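Local coordinates for orotidine-5-phosphate decarboxylase/orotate phosphoribosyltransferase, putative (Ompdcase-oprtase, putative) (Leishmania infantum, PDB 3QW3), which probably catalyses the decarboxylation of orotidine 5'-phosphate to UMP, as the decarboxylase part of a longer two-enzyme UMP synthase chain, at residues A[133-136]-A[140-143]; A[182-187]-A[209-214]; A[186-191]-A[215-220]. One frame throughout, in Å; residues are numbered along the deposited sequence.

Contact 1 (A[133-136]-A[140-143])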
loop_
_atom_site.group_PDB
_atom_site.type_symbol
_atom_site.label_atom_id
_atom_site.label_comp_id
_atom_site.label_asym_id
_atom_site.label_seq_id
_atom_site.Cartn_x
_atom_site.Cartn_y
_atom_site.Cartn_z
ATOM N N LEU A 133 -7.100 0.592 6.919
ATOM C CA LEU A 133 -6.526 -0.333 7.897
ATOM C C LEU A 133 -6.582 0.268 9.287
ATOM O O LEU A 133 -6.210 1.427 9.484
ATOM C CB LEU A 133 -5.079 -0.676 7.539
ATOM C CG LEU A 133 -4.793 -1.208 6.138
ATOM C CD1 LEU A 133 -3.281 -1.474 6.017
ATOM C CD2 LEU A 133 -5.582 -2.474 5.848
ATOM N N CYS A 134 -7.054 -0.515 10.250
ATOM C CA CYS A 134 -7.169 -0.025 11.619
ATOM C C CYS A 134 -6.488 -0.980 12.590
ATOM O O CYS A 134 -5.445 -0.660 13.161
ATOM C CB CYS A 134 -8.641 0.198 11.981
ATOM S SG CYS A 134 -8.900 0.807 13.650
ATOM N N LYS A 135 -7.072 -2.164 12.751
ATOM C CA LYS A 135 -6.493 -3.191 13.600
ATOM C C LYS A 135 -6.436 -4.498 12.836
ATOM O O LYS A 135 -7.465 -5.016 12.410
ATOM C CB LYS A 135 -7.317 -3.350 14.885
ATOM C CG LYS A 135 -6.792 -4.419 15.847
ATOM C CD LYS A 135 -5.509 -3.975 16.542
ATOM C CE LYS A 135 -5.113 -4.938 17.664
ATOM N NZ LYS A 135 -4.730 -6.301 17.177
ATOM N N THR A 136 -5.229 -5.020 12.655
ATOM C CA THR A 136 -5.037 -6.317 12.010
ATOM C C THR A 136 -4.559 -7.355 13.036
ATOM O O THR A 136 -4.037 -6.993 14.093
ATOM C CB THR A 136 -4.109 -6.209 10.772
ATOM O OG1 THR A 136 -2.855 -5.634 11.155
ATOM C CG2 THR A 136 -4.750 -5.322 9.715
ATOM N N GLY A 140 2.734 -8.512 13.824
ATOM C CA GLY A 140 3.277 -7.168 13.619
ATOM C C GLY A 140 2.390 -6.046 14.119
ATOM O O GLY A 140 2.850 -4.913 14.272
ATOM N N SER A 141 1.117 -6.358 14.362
ATOM C CA SER A 141 0.166 -5.422 14.973
ATOM C C SER A 141 0.714 -4.787 16.251
ATOM O O SER A 141 0.342 -3.666 16.608
ATOM C CB SER A 141 -1.153 -6.136 15.283
ATOM O OG SER A 141 -2.078 -5.267 15.920
ATOM N N ASN A 142 1.605 -5.504 16.934
ATOM C CA ASN A 142 2.229 -4.999 18.155
ATOM C C ASN A 142 3.141 -3.798 17.903
ATOM O O ASN A 142 3.266 -2.918 18.762
ATOM N N ASP A 143 3.748 -3.758 16.720
ATOM C CA ASP A 143 4.781 -2.776 16.401
ATOM C C ASP A 143 4.301 -1.332 16.409
ATOM O O ASP A 143 4.986 -0.459 16.948
ATOM C CB ASP A 143 5.429 -3.088 15.049
ATOM C CG ASP A 143 6.279 -4.336 15.082
ATOM O OD1 ASP A 143 6.473 -4.909 16.176
ATOM O OD2 ASP A 143 6.766 -4.741 14.009
#
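K135 and S141 meet through a polar side-chain contact at the C-terminal end of strand 129-135 of the TIM barrel, where the chain leaves the strand and turns through a short 3-10 segment. The lysine reaches its partner by folding: CG stands anti to the backbone N (chi1 180°), and bends at chi2 and chi4 bring NZ round to donate a 3.1 Å hydrogen bond to S141 OG. Its methylene CE runs close to the same oxygen, 3.5 Å from OG. NZ also bonds T136 O at 3.2 Å, approaching from above the carbonyl plane, 38° out of it. S141 directs CB at the strand end, and that carbon lies 3.2 Å from T136 O. S141 OG is further hydrogen-bonded to Q145 OE1, which also receives T136 N, so the Q145 side-chain oxygen holds both the strand end and S141. D143 forms a salt bridge with R161 of the second subunit, and G140 N bonds D117 of that subunit. One ammonium group, shared between S141 OG and T136 O, thus pins the 3-10 turn to the end of the strand it follows, and would be expected to polarise the hydroxyl, whose other partner is Q145 OE1.

Contact 2 (A[182-187]-A[209-214])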
loop_
_atom_site.group_PDB
_atom_site.type_symbol
_atom_site.label_atom_id
_atom_site.label_comp_id
_atom_site.label_asym_id
_atom_site.label_seq_id
_atom_site.Cartn_x
_atom_site.Cartn_y
_atom_site.Cartn_z
ATOM N N VAL A 182 -11.927 -7.805 21.990
ATOM C CA VAL A 182 -11.738 -6.671 22.898
ATOM C C VAL A 182 -11.303 -5.432 22.107
ATOM O O VAL A 182 -11.818 -4.335 22.330
ATOM C CB VAL A 182 -10.748 -6.992 24.057
ATOM C CG1 VAL A 182 -10.465 -5.747 24.896
ATOM C CG2 VAL A 182 -11.310 -8.102 24.951
ATOM N N ALA A 183 -10.376 -5.621 21.167
ATOM C CA ALA A 183 -9.939 -4.537 20.285
ATOM C C ALA A 183 -11.066 -4.112 19.347
ATOM O O ALA A 183 -11.287 -2.924 19.124
ATOM C CB ALA A 183 -8.703 -4.948 19.493
ATOM N N LEU A 184 -11.793 -5.092 18.818
ATOM C CA LEU A 184 -12.924 -4.825 17.941
ATOM C C LEU A 184 -13.964 -3.944 18.651
ATOM O O LEU A 184 -14.496 -3.008 18.059
ATOM C CB LEU A 184 -13.553 -6.145 17.485
ATOM C CG LEU A 184 -13.840 -6.415 16.005
ATOM C CD1 LEU A 184 -14.521 -7.774 15.856
ATOM C CD2 LEU A 184 -14.688 -5.335 15.387
ATOM N N ALA A 185 -14.237 -4.237 19.925
ATOM C CA ALA A 185 -15.174 -3.438 20.716
ATOM C C ALA A 185 -14.658 -2.020 20.971
ATOM O O ALA A 185 -15.438 -1.067 20.975
ATOM C CB ALA A 185 -15.498 -4.132 22.033
ATOM N N ARG A 186 -13.348 -1.885 21.180
ATOM C CA ARG A 186 -12.735 -0.563 21.346
ATOM C C ARG A 186 -12.940 0.277 20.090
ATOM O O ARG A 186 -13.278 1.458 20.170
ATOM C CB ARG A 186 -11.242 -0.671 21.671
ATOM C CG ARG A 186 -10.942 -1.145 23.083
ATOM C CD ARG A 186 -9.527 -0.776 23.490
ATOM N NE ARG A 186 -9.201 -1.304 24.813
ATOM C CZ ARG A 186 -8.621 -2.479 25.040
ATOM N NH1 ARG A 186 -8.276 -3.275 24.033
ATOM N NH2 ARG A 186 -8.376 -2.859 26.287
ATOM N N VAL A 187 -12.754 -0.344 18.927
ATOM C CA VAL A 187 -12.927 0.358 17.660
ATOM C C VAL A 187 -14.386 0.789 17.466
ATOM O O VAL A 187 -14.658 1.928 17.076
ATOM C CB VAL A 187 -12.399 -0.482 16.472
ATOM C CG1 VAL A 187 -12.627 0.238 15.159
ATOM C CG2 VAL A 187 -10.918 -0.774 16.666
ATOM N N LYS A 209 -19.118 -15.366 16.942
ATOM C CA LYS A 209 -20.103 -14.792 17.856
ATOM C C LYS A 209 -19.534 -13.600 18.626
ATOM O O LYS A 209 -20.157 -12.537 18.691
ATOM C CB LYS A 209 -20.603 -15.860 18.830
ATOM C CG LYS A 209 -22.087 -15.791 19.165
ATOM C CD LYS A 209 -22.409 -14.666 20.125
ATOM C CE LYS A 209 -23.624 -14.989 20.974
ATOM N NZ LYS A 209 -23.782 -13.991 22.068
ATOM N N ALA A 210 -18.351 -13.781 19.206
ATOM C CA ALA A 210 -17.694 -12.715 19.966
ATOM C C ALA A 210 -17.420 -11.483 19.102
ATOM O O ALA A 210 -17.594 -10.352 19.563
ATOM C CB ALA A 210 -16.413 -13.225 20.613
ATOM N N SER A 211 -17.017 -11.715 17.853
ATOM C CA SER A 211 -16.736 -10.640 16.897
ATOM C C SER A 211 -17.986 -9.821 16.591
ATOM O O SER A 211 -17.952 -8.590 16.625
ATOM C CB SER A 211 -16.152 -11.206 15.599
ATOM O OG SER A 211 -14.981 -11.959 15.861
ATOM N N LEU A 212 -19.087 -10.514 16.304
ATOM C CA LEU A 212 -20.354 -9.853 15.998
ATOM C C LEU A 212 -20.908 -9.091 17.195
ATOM O O LEU A 212 -21.376 -7.966 17.054
ATOM C CB LEU A 212 -21.378 -10.858 15.453
ATOM C CG LEU A 212 -21.079 -11.375 14.039
ATOM C CD1 LEU A 212 -21.864 -12.648 13.720
ATOM C CD2 LEU A 212 -21.342 -10.296 12.988
ATOM N N ASP A 213 -20.842 -9.702 18.376
ATOM C CA ASP A 213 -21.272 -9.032 19.603
ATOM C C ASP A 213 -20.503 -7.735 19.852
ATOM O O ASP A 213 -21.078 -6.738 20.286
ATOM C CB ASP A 213 -21.126 -9.970 20.803
ATOM C CG ASP A 213 -22.210 -11.031 20.850
ATOM O OD1 ASP A 213 -23.126 -11.014 19.998
ATOM O OD2 ASP A 213 -22.142 -11.888 21.753
ATOM N N ALA A 214 -19.206 -7.753 19.559
ATOM C CA ALA A 214 -18.353 -6.593 19.791
ATOM C C ALA A 214 -18.514 -5.530 18.712
ATOM O O ALA A 214 -18.493 -4.334 19.011
ATOM C CB ALA A 214 -16.898 -7.021 19.891
#
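L184 and A185 pack against A214 and S211 where two neighbouring helices of the barrel's outer layer run nearly parallel. The local axes come within 8.6 Å and cross at -17°, a close spacing that goes with the small residues at the interface. A214 aims its methyl at the opposite helix, and its CB sits 3.9 Å from A185 CB, alongside the backbone N of A185. The same methyl lies 4.2 Å from L184 CB, so it rests against two consecutive residues. L184 supplies the longer reach. Its chi1 of -130° departs from the staggered values, while chi2 is extended at -177°; together they carry CD1 over to S211, 3.6 Å from the carbonyl O and 3.8 Å from CB. The S211 hydroxyl takes no part in this contact: it stands beside its own backbone N and is hydrogen-bonded to S207 O, one turn earlier. Beneath the pair lies the barrel wall: L184 also touches V176, F196 and M223 of strands 172-176, 196-198 and 223-227, S211 and L212 rest on M223, and helix 154-163 flanks helix 181-190 through Y155 against A183 and V187.

Contact 3 (A[186-191]-A[215-220])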
loop_
_atom_site.group_PDB
_atom_site.type_symbol
_atom_site.label_atom_id
_atom_site.label_comp_id
_atom_site.label_asym_id
_atom_site.label_seq_id
_atom_site.Cartn_x
_atom_site.Cartn_y
_atom_site.Cartn_z
ATOM N N ARG A 186 -13.348 -1.885 21.180
ATOM C CA ARG A 186 -12.735 -0.563 21.346
ATOM C C ARG A 186 -12.940 0.277 20.090
ATOM O O ARG A 186 -13.278 1.458 20.170
ATOM C CB ARG A 186 -11.242 -0.671 21.671
ATOM C CG ARG A 186 -10.942 -1.145 23.083
ATOM C CD ARG A 186 -9.527 -0.776 23.490
ATOM N NE ARG A 186 -9.201 -1.304 24.813
ATOM C CZ ARG A 186 -8.621 -2.479 25.040
ATOM N NH1 ARG A 186 -8.276 -3.275 24.033
ATOM N NH2 ARG A 186 -8.376 -2.859 26.287
ATOM N N VAL A 187 -12.754 -0.344 18.927
ATOM C CA VAL A 187 -12.927 0.358 17.660
ATOM C C VAL A 187 -14.386 0.789 17.466
ATOM O O VAL A 187 -14.658 1.928 17.076
ATOM C CB VAL A 187 -12.399 -0.482 16.472
ATOM C CG1 VAL A 187 -12.627 0.238 15.159
ATOM C CG2 VAL A 187 -10.918 -0.774 16.666
ATOM N N ARG A 188 -15.322 -0.109 17.766
ATOM C CA ARG A 188 -16.742 0.230 17.676
ATOM C C ARG A 188 -17.139 1.382 18.619
ATOM O O ARG A 188 -18.018 2.182 18.295
ATOM C CB ARG A 188 -17.612 -1.013 17.908
ATOM C CG ARG A 188 -19.121 -0.793 17.727
ATOM C CD ARG A 188 -19.456 -0.096 16.411
ATOM N NE ARG A 188 -19.428 -1.002 15.268
ATOM C CZ ARG A 188 -19.302 -0.615 14.002
ATOM N NH1 ARG A 188 -19.166 0.670 13.697
ATOM N NH2 ARG A 188 -19.306 -1.523 13.037
ATOM N N ALA A 189 -16.475 1.471 19.767
ATOM C CA ALA A 189 -16.705 2.568 20.710
ATOM C C ALA A 189 -16.217 3.910 20.156
ATOM O O ALA A 189 -16.853 4.942 20.381
ATOM C CB ALA A 189 -16.050 2.274 22.045
ATOM N N ARG A 190 -15.095 3.885 19.434
ATOM C CA ARG A 190 -14.526 5.096 18.821
ATOM C C ARG A 190 -15.220 5.460 17.516
ATOM O O ARG A 190 -15.272 6.633 17.137
ATOM C CB ARG A 190 -13.022 4.928 18.562
ATOM C CG ARG A 190 -12.186 4.657 19.802
ATOM C CD ARG A 190 -12.212 5.830 20.778
ATOM N NE ARG A 190 -11.469 5.527 22.000
ATOM C CZ ARG A 190 -11.073 6.433 22.894
ATOM N NH1 ARG A 190 -11.334 7.721 22.711
ATOM N NH2 ARG A 190 -10.403 6.047 23.975
ATOM N N ALA A 191 -15.745 4.444 16.833
ATOM C CA ALA A 191 -16.380 4.617 15.535
ATOM C C ALA A 191 -17.723 3.891 15.510
ATOM O O ALA A 191 -17.814 2.774 15.007
ATOM C CB ALA A 191 -15.463 4.105 14.413
ATOM N N GLY A 215 -18.684 -5.972 17.468
ATOM C CA GLY A 215 -18.573 -5.084 16.311
ATOM C C GLY A 215 -19.840 -4.624 15.617
ATOM O O GLY A 215 -19.811 -3.623 14.893
ATOM N N LEU A 216 -20.951 -5.339 15.802
ATOM C CA LEU A 216 -22.212 -4.917 15.181
ATOM C C LEU A 216 -22.702 -3.569 15.716
ATOM O O LEU A 216 -22.526 -3.252 16.897
ATOM C CB LEU A 216 -23.307 -5.977 15.348
ATOM C CG LEU A 216 -23.201 -7.247 14.497
ATOM C CD1 LEU A 216 -24.241 -8.272 14.939
ATOM C CD2 LEU A 216 -23.346 -6.950 13.002
ATOM N N ARG A 217 -23.314 -2.781 14.836
ATOM C CA ARG A 217 -23.952 -1.525 15.227
ATOM C C ARG A 217 -25.315 -1.797 15.866
ATOM O O ARG A 217 -25.776 -2.944 15.902
ATOM C CB ARG A 217 -24.116 -0.604 14.011
ATOM C CG ARG A 217 -22.830 -0.322 13.245
ATOM C CD ARG A 217 -23.056 0.612 12.055
ATOM N NE ARG A 217 -24.096 0.131 11.141
ATOM C CZ ARG A 217 -24.220 0.498 9.867
ATOM N NH1 ARG A 217 -23.349 1.344 9.324
ATOM N NH2 ARG A 217 -25.212 0.007 9.126
ATOM N N ALA A 218 -25.954 -0.734 16.356
ATOM C CA ALA A 218 -27.296 -0.797 16.939
ATOM C C ALA A 218 -28.364 -1.338 15.979
ATOM O O ALA A 218 -29.396 -1.843 16.420
ATOM C CB ALA A 218 -27.703 0.584 17.466
ATOM N N ASP A 219 -28.109 -1.248 14.675
ATOM C CA ASP A 219 -29.063 -1.708 13.664
ATOM C C ASP A 219 -28.886 -3.180 13.280
ATOM O O ASP A 219 -29.606 -3.688 12.418
ATOM C CB ASP A 219 -29.021 -0.813 12.414
ATOM C CG ASP A 219 -27.695 -0.889 11.658
ATOM O OD1 ASP A 219 -26.683 -1.342 12.226
ATOM O OD2 ASP A 219 -27.672 -0.489 10.477
ATOM N N GLY A 220 -27.925 -3.850 13.909
ATOM C CA GLY A 220 -27.628 -5.250 13.590
ATOM C C GLY A 220 -26.797 -5.407 12.327
ATOM O O GLY A 220 -26.709 -6.497 11.763
#
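R188 reaches from helix 181-190 to the carbonyl of G215, the last residue of helix 208-215, and has the largest share of the surface buried here, about half. With CG anti to the backbone N (chi1 -175°), the chain bends at chi2 and chi3 and presents the guanidinium side-on. NE and NH2 both donate to G215 O, at 2.7 and 2.8 Å, and the oxygen lies in the guanidinium plane. The two donors meet it differently: NH2 comes nearly along the C=O axis, whereas NE stands 40° above the carbonyl plane. NH1 turns back to its own segment and bonds A191 O at 2.8 Å; it also bonds L194 O. R217 lays CG over the centre of one face of the R188 guanidinium, 3.6 Å from CZ. The two guanidinium planes are 52° apart, and R217 grips the D219 carboxylate side-on in a salt bridge, NE to OD1 and NH2 to OD2. R188 makes a cation-pi contact with F196, and R217 one with W195. One arginine therefore links two helix ends through G215 O and A191 O; with L194 O, these carbonyls would be expected to stabilise its positive charge, while D219 probably offsets that of R217.

Overall arrangement
All three contacts belong to one sector of the orotidine 5'-phosphate decarboxylase barrel, and helix 181-190 connects them. Contacts 2 and 3 share R186 and V187, and their centres are about 8 Å apart: contact 2 pairs this helix with helix 208-215, contact 3 joins their C-terminal ends. They also touch directly, A214 O lying 3.6 Å from R188 CB. Contact 1 has its centre about 15 Å from that of contact 2 and 19 Å from that of contact 3, and meets the helix through C134 SG on V187 CG2, 4.0 Å apart. It alone reaches the second subunit. It lies at the C-terminal end of a barrel strand, where TIM barrels carry their active sites; contact 3 lies toward the other end.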